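Local structure of periplasmic binding protein/LacI transcriptional regulator (Clostridium phytofermentans, 3BRS) at residues 29-34 with 245-250; 254-259 with 264-269. The protein probably binds a sugar or similar small ligand as the soluble binding component of a transport system. All blocks are in the same frame, centred on the assembly; numbering follows the deposited sequence.

Contact 1 (29-34 with 245-250); sequences AQMAAK and KPFNIG
Ala29 lies against Gly250 where helix 20-36 packs on the first turns of helix 246-262. This is a helix-helix contact in the N-terminal lobe of a two-lobed periplasmic binding protein, probably one that binds sugars. Helix 246-262 follows strand 240-243 of the other sheet, so its start lies next to a crossing between the lobes. The backbones come close here, with 4.3 Å between Ala29 CA and Gly250 CA. Gly250 has no side chain to hold the helices apart. Its carbonyl oxygen lies 3.4 Å from Ala29 CA, a bent CA-H...O contact with 123° at the hydrogen. The methyl CB of Ala29 touches the same oxygen, also at 3.4 Å. Both residues are buried. Two residues on, Met31 meets Phe247 nearer the surface. The Met31 CG is anti to the backbone N (chi1 174°), and the chain then bends at chi2 and chi3. The bends turn the terminal methyl back toward the ring, and both CB and CE come near one ring atom. Met31 CB is 3.9 Å from Phe247 CZ, and Met31 CE is 4.1 Å from Phe247 CZ. The approach is oblique and purely apolar. Ala32 follows on the buried side and packs on Tyr251 and Val254, further along helix 246-262. Phe247 also touches Val24, five residues before Ala29 on helix 20-36. The rim of its ring is met in plane by the amide of Asn248, with Asn248 ND2 4.0 Å from Phe247 CD1.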
loop_
_atom_site.group_PDB
_atom_site.type_symbol
_atom_site.label_atom_id
_atom_site.label_comp_id
_atom_site.label_asym_id
_atom_site.label_seq_id
_atom_site.Cartn_x
_atom_site.Cartn_y
_atom_site.Cartn_z
ATOM N N ALA A 29 11.982 10.345 0.651
ATOM C CA ALA A 29 11.581 11.722 0.592
ATOM C C ALA A 29 12.565 12.603 1.414
ATOM O O ALA A 29 12.943 13.721 1.020
ATOM C CB ALA A 29 10.150 11.841 1.120
ATOM N N GLN A 30 13.036 12.114 2.541
ATOM C CA GLN A 30 14.047 12.878 3.252
ATOM C C GLN A 30 15.359 12.927 2.490
ATOM O O GLN A 30 16.093 13.913 2.645
ATOM C CB GLN A 30 14.351 12.285 4.612
ATOM C CG GLN A 30 13.190 12.191 5.567
ATOM C CD GLN A 30 13.662 11.484 6.822
ATOM O OE1 GLN A 30 14.566 10.628 6.784
ATOM N NE2 GLN A 30 13.072 11.835 7.942
ATOM N N MET A 31 15.678 11.911 1.674
ATOM C CA MET A 31 16.863 12.027 0.806
ATOM C C MET A 31 16.709 13.061 -0.331
ATOM O O MET A 31 17.569 13.926 -0.553
ATOM C CB MET A 31 17.220 10.696 0.184
ATOM C CG MET A 31 18.343 10.848 -0.821
ATOM S SD MET A 31 19.848 10.464 0.034
ATOM C CE MET A 31 20.221 8.889 -0.748
ATOM N N ALA A 32 15.621 12.981 -1.065
ATOM C CA ALA A 32 15.280 14.114 -1.945
ATOM C C ALA A 32 15.325 15.529 -1.249
ATOM O O ALA A 32 15.914 16.457 -1.815
ATOM C CB ALA A 32 13.956 13.887 -2.674
ATOM N N ALA A 33 14.703 15.709 -0.070
ATOM C CA ALA A 33 14.711 17.031 0.628
ATOM C C ALA A 33 16.106 17.492 0.970
ATOM O O ALA A 33 16.396 18.711 1.018
ATOM C CB ALA A 33 13.879 17.001 1.939
ATOM N N LYS A 34 16.923 16.516 1.342
ATOM C CA LYS A 34 18.357 16.726 1.572
ATOM C C LYS A 34 18.979 17.213 0.267
ATOM O O LYS A 34 19.648 18.224 0.226
ATOM C CB LYS A 34 19.016 15.414 2.048
ATOM C CG LYS A 34 20.558 15.317 1.937
ATOM C CD LYS A 34 21.041 14.262 2.946
ATOM C CE LYS A 34 22.502 13.897 2.769
ATOM N NZ LYS A 34 23.080 13.485 4.101
ATOM N N LYS A 245 8.649 -0.240 -4.694
ATOM C CA LYS A 245 9.797 0.660 -4.595
ATOM C C LYS A 245 9.534 1.918 -3.723
ATOM O O LYS A 245 9.553 3.062 -4.203
ATOM C CB LYS A 245 10.390 0.975 -5.998
ATOM C CG LYS A 245 11.094 -0.238 -6.590
ATOM C CD LYS A 245 11.689 0.002 -7.969
ATOM C CE LYS A 245 11.494 -1.283 -8.866
ATOM N NZ LYS A 245 11.668 -1.179 -10.387
ATOM N N PRO A 246 9.299 1.715 -2.425
ATOM C CA PRO A 246 8.835 2.848 -1.631
ATOM C C PRO A 246 9.845 3.943 -1.585
ATOM O O PRO A 246 9.464 5.111 -1.507
ATOM C CB PRO A 246 8.637 2.240 -0.248
ATOM C CG PRO A 246 9.566 1.074 -0.255
ATOM C CD PRO A 246 9.368 0.503 -1.599
ATOM N N PHE A 247 11.141 3.597 -1.667
ATOM C CA PHE A 247 12.149 4.653 -1.658
ATOM C C PHE A 247 11.868 5.619 -2.830
ATOM O O PHE A 247 11.783 6.869 -2.650
ATOM C CB PHE A 247 13.567 4.026 -1.750
ATOM C CG PHE A 247 14.631 5.013 -1.506
ATOM C CD1 PHE A 247 15.154 5.761 -2.566
ATOM C CD2 PHE A 247 15.079 5.277 -0.185
ATOM C CE1 PHE A 247 16.155 6.759 -2.321
ATOM C CE2 PHE A 247 16.074 6.270 0.068
ATOM C CZ PHE A 247 16.601 6.999 -0.997
ATOM N N ASN A 248 11.657 5.042 -4.031
ATOM C CA ASN A 248 11.334 5.852 -5.183
ATOM C C ASN A 248 10.027 6.597 -5.115
ATOM O O ASN A 248 9.959 7.699 -5.652
ATOM C CB ASN A 248 11.373 5.025 -6.403
ATOM C CG ASN A 248 12.803 4.704 -6.771
ATOM O OD1 ASN A 248 13.095 3.724 -7.431
ATOM N ND2 ASN A 248 13.721 5.521 -6.269
ATOM N N ILE A 249 8.981 6.008 -4.521
ATOM C CA ILE A 249 7.745 6.802 -4.325
ATOM C C ILE A 249 7.984 8.087 -3.585
ATOM O O ILE A 249 7.419 9.155 -3.977
ATOM C CB ILE A 249 6.632 6.015 -3.611
ATOM C CG1 ILE A 249 6.102 4.972 -4.583
ATOM C CG2 ILE A 249 5.391 6.974 -3.229
ATOM C CD1 ILE A 249 5.482 3.692 -3.906
ATOM N N GLY A 250 8.751 8.010 -2.491
ATOM C CA GLY A 250 9.006 9.202 -1.666
ATOM C C GLY A 250 9.951 10.184 -2.329
ATOM O O GLY A 250 9.742 11.382 -2.270
#

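Contact 2 (254-259 with 264-269); sequences VEKALK and EYVPKQ
Lys259 and Glu264 cross obliquely near the end of helix 246-262, and their charged ends meet in a salt bridge. Lys259 NZ lies 3.1 Å from Glu264 OE2. The ammonium approaches from above the carboxylate, 63° out of its plane. Glu264 reaches it with CG anti to its backbone N (chi1 160°) and an extended chain beyond. The Lys259 chain bends at chi2 and chi4 on its way there. The same two residues are joined through the backbone, where Glu264 N donates to Lys259 O at 3.1 Å. The N-H...O angle is 156°, and the donor sits above the carbonyl plane. This bond links residues five positions apart and ties the chain leaving the helix to its last turns. The pair is therefore held twice. Glu264 also touches a crystal neighbour, so packing may influence its pose. The second meeting is apolar. Val266 points toward the helix and lays CG2 obliquely against Lys256. It touches both Lys256 CB and Lys256 CD, each 4.1 Å from Val266 CG2. The Lys256 chain then leads away from the loop, and its NZ forms a salt bridge with Glu255 OE1 at 3.1 Å. Glu255 in turn bonds through OE2 to the hydroxyl of Tyr36. Beneath this charged surface, Val254, Ala257 and Leu258 turn to Met8 on strand 7-11. The 264-269 segment is the helix-to-strand connection of the N-terminal lobe, leading from helix 246-262 to strand 269-271, an edge strand of the parallel sheet, beside strand 107-110.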
loop_
_atom_site.group_PDB
_atom_site.type_symbol
_atom_site.label_atom_id
_atom_site.label_comp_id
_atom_site.label_asym_id
_atom_site.label_seq_id
_atom_site.Cartn_x
_atom_site.Cartn_y
_atom_site.Cartn_z
ATOM N N VAL A 254 8.742 14.125 -3.853
ATOM C CA VAL A 254 9.437 15.399 -3.520
ATOM C C VAL A 254 10.022 16.091 -4.753
ATOM O O VAL A 254 9.584 17.194 -5.151
ATOM C CB VAL A 254 10.521 15.246 -2.399
ATOM C CG1 VAL A 254 11.220 16.616 -2.130
ATOM C CG2 VAL A 254 9.850 14.777 -1.114
ATOM N N GLU A 255 11.032 15.460 -5.337
ATOM C CA GLU A 255 11.634 15.941 -6.554
ATOM C C GLU A 255 10.648 16.556 -7.575
ATOM O O GLU A 255 10.886 17.635 -8.055
ATOM C CB GLU A 255 12.426 14.793 -7.170
ATOM C CG GLU A 255 13.201 15.159 -8.366
ATOM C CD GLU A 255 13.866 13.944 -8.923
ATOM O OE1 GLU A 255 13.113 13.045 -9.388
ATOM O OE2 GLU A 255 15.116 13.868 -8.873
ATOM N N LYS A 256 9.545 15.894 -7.870
ATOM C CA LYS A 256 8.657 16.314 -8.927
ATOM C C LYS A 256 7.649 17.342 -8.410
ATOM O O LYS A 256 7.016 18.036 -9.193
ATOM C CB LYS A 256 7.848 15.137 -9.500
ATOM C CG LYS A 256 8.665 14.024 -10.194
ATOM C CD LYS A 256 9.402 14.538 -11.413
ATOM C CE LYS A 256 9.928 13.372 -12.286
ATOM N NZ LYS A 256 11.342 13.044 -11.984
ATOM N N ALA A 257 7.491 17.427 -7.096
ATOM C CA ALA A 257 6.752 18.555 -6.462
ATOM C C ALA A 257 7.505 19.822 -6.824
ATOM O O ALA A 257 6.911 20.919 -6.923
ATOM C CB ALA A 257 6.751 18.420 -4.953
ATOM N N LEU A 258 8.810 19.642 -7.042
ATOM C CA LEU A 258 9.673 20.722 -7.425
ATOM C C LEU A 258 9.342 21.268 -8.820
ATOM O O LEU A 258 9.338 22.465 -9.048
ATOM C CB LEU A 258 11.121 20.283 -7.341
ATOM C CG LEU A 258 11.852 20.476 -6.001
ATOM C CD1 LEU A 258 13.386 20.497 -6.254
ATOM C CD2 LEU A 258 11.373 21.769 -5.342
ATOM N N LYS A 259 9.001 20.375 -9.741
ATOM C CA LYS A 259 8.653 20.789 -11.077
ATOM C C LYS A 259 7.431 21.649 -11.022
ATOM O O LYS A 259 7.431 22.739 -11.596
ATOM C CB LYS A 259 8.470 19.594 -11.978
ATOM C CG LYS A 259 9.751 18.807 -12.022
ATOM C CD LYS A 259 10.082 18.382 -13.386
ATOM C CE LYS A 259 11.548 18.053 -13.486
ATOM N NZ LYS A 259 12.028 18.644 -14.761
ATOM N N GLU A 264 6.730 23.923 -14.339
ATOM C CA GLU A 264 7.374 23.127 -15.340
ATOM C C GLU A 264 6.579 21.782 -15.564
ATOM O O GLU A 264 5.767 21.404 -14.703
ATOM C CB GLU A 264 8.860 23.065 -14.930
ATOM C CG GLU A 264 9.719 22.008 -15.457
ATOM C CD GLU A 264 11.146 22.216 -14.963
ATOM O OE1 GLU A 264 11.342 23.024 -14.009
ATOM O OE2 GLU A 264 12.087 21.606 -15.541
ATOM N N TYR A 265 6.722 21.146 -16.748
ATOM C CA TYR A 265 5.808 20.060 -17.224
ATOM C C TYR A 265 6.038 18.857 -16.378
ATOM O O TYR A 265 7.154 18.404 -16.233
ATOM C CB TYR A 265 6.057 19.594 -18.693
ATOM C CG TYR A 265 5.229 18.346 -19.075
ATOM C CD1 TYR A 265 3.816 18.447 -19.212
ATOM C CD2 TYR A 265 5.817 17.076 -19.237
ATOM C CE1 TYR A 265 3.015 17.381 -19.523
ATOM C CE2 TYR A 265 5.003 15.948 -19.552
ATOM C CZ TYR A 265 3.581 16.136 -19.682
ATOM O OH TYR A 265 2.687 15.131 -19.981
ATOM N N VAL A 266 4.986 18.305 -15.821
ATOM C CA VAL A 266 5.184 17.013 -15.196
ATOM C C VAL A 266 4.021 16.112 -15.561
ATOM O O VAL A 266 2.882 16.548 -15.540
ATOM C CB VAL A 266 5.384 17.177 -13.636
ATOM C CG1 VAL A 266 4.016 17.508 -12.963
ATOM C CG2 VAL A 266 5.972 15.948 -13.070
ATOM N N PRO A 267 4.293 14.849 -15.893
ATOM C CA PRO A 267 3.108 13.942 -16.110
ATOM C C PRO A 267 2.079 13.907 -14.916
ATOM O O PRO A 267 2.457 14.149 -13.762
ATOM C CB PRO A 267 3.753 12.571 -16.292
ATOM C CG PRO A 267 5.201 12.845 -16.631
ATOM C CD PRO A 267 5.586 14.159 -16.036
ATOM N N LYS A 268 0.814 13.584 -15.137
ATOM C CA LYS A 268 -0.110 13.628 -13.998
ATOM C C LYS A 268 -0.022 12.307 -13.214
ATOM O O LYS A 268 -0.436 12.234 -12.049
ATOM C CB LYS A 268 -1.531 13.927 -14.446
ATOM C CG LYS A 268 -2.319 14.831 -13.545
ATOM C CD LYS A 268 -3.279 15.656 -14.377
ATOM C CE LYS A 268 -3.651 16.990 -13.673
ATOM N NZ LYS A 268 -4.536 16.940 -12.447
ATOM N N GLN A 269 0.547 11.281 -13.858
ATOM C CA GLN A 269 0.798 9.997 -13.233
ATOM C C GLN A 269 2.220 9.430 -13.495
ATOM O O GLN A 269 2.722 9.472 -14.626
ATOM C CB GLN A 269 -0.258 9.040 -13.746
ATOM C CG GLN A 269 -1.512 9.086 -12.914
ATOM C CD GLN A 269 -2.801 8.864 -13.700
ATOM O OE1 GLN A 269 -3.722 9.691 -13.623
ATOM N NE2 GLN A 269 -2.888 7.743 -14.439
#

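Both contacts use helix 246-262 in the N-terminal lobe, with centres about 14 Å apart. Contact 1 joins the start of this helix to helix 20-36, two elements far apart in sequence. Contact 2 is local and joins its later turns to the chain that follows it. Contact 1 is partly buried and rests on close backbone approach and apolar side chains. Contact 2 is a surface contact, where one salt bridge and a backbone hydrogen bond add to a small apolar patch. The two meet at Val254, whose CG2 lies 3.7 Å from Ala29 CB, while its CB lies 3.7 Å from Ala32 CB.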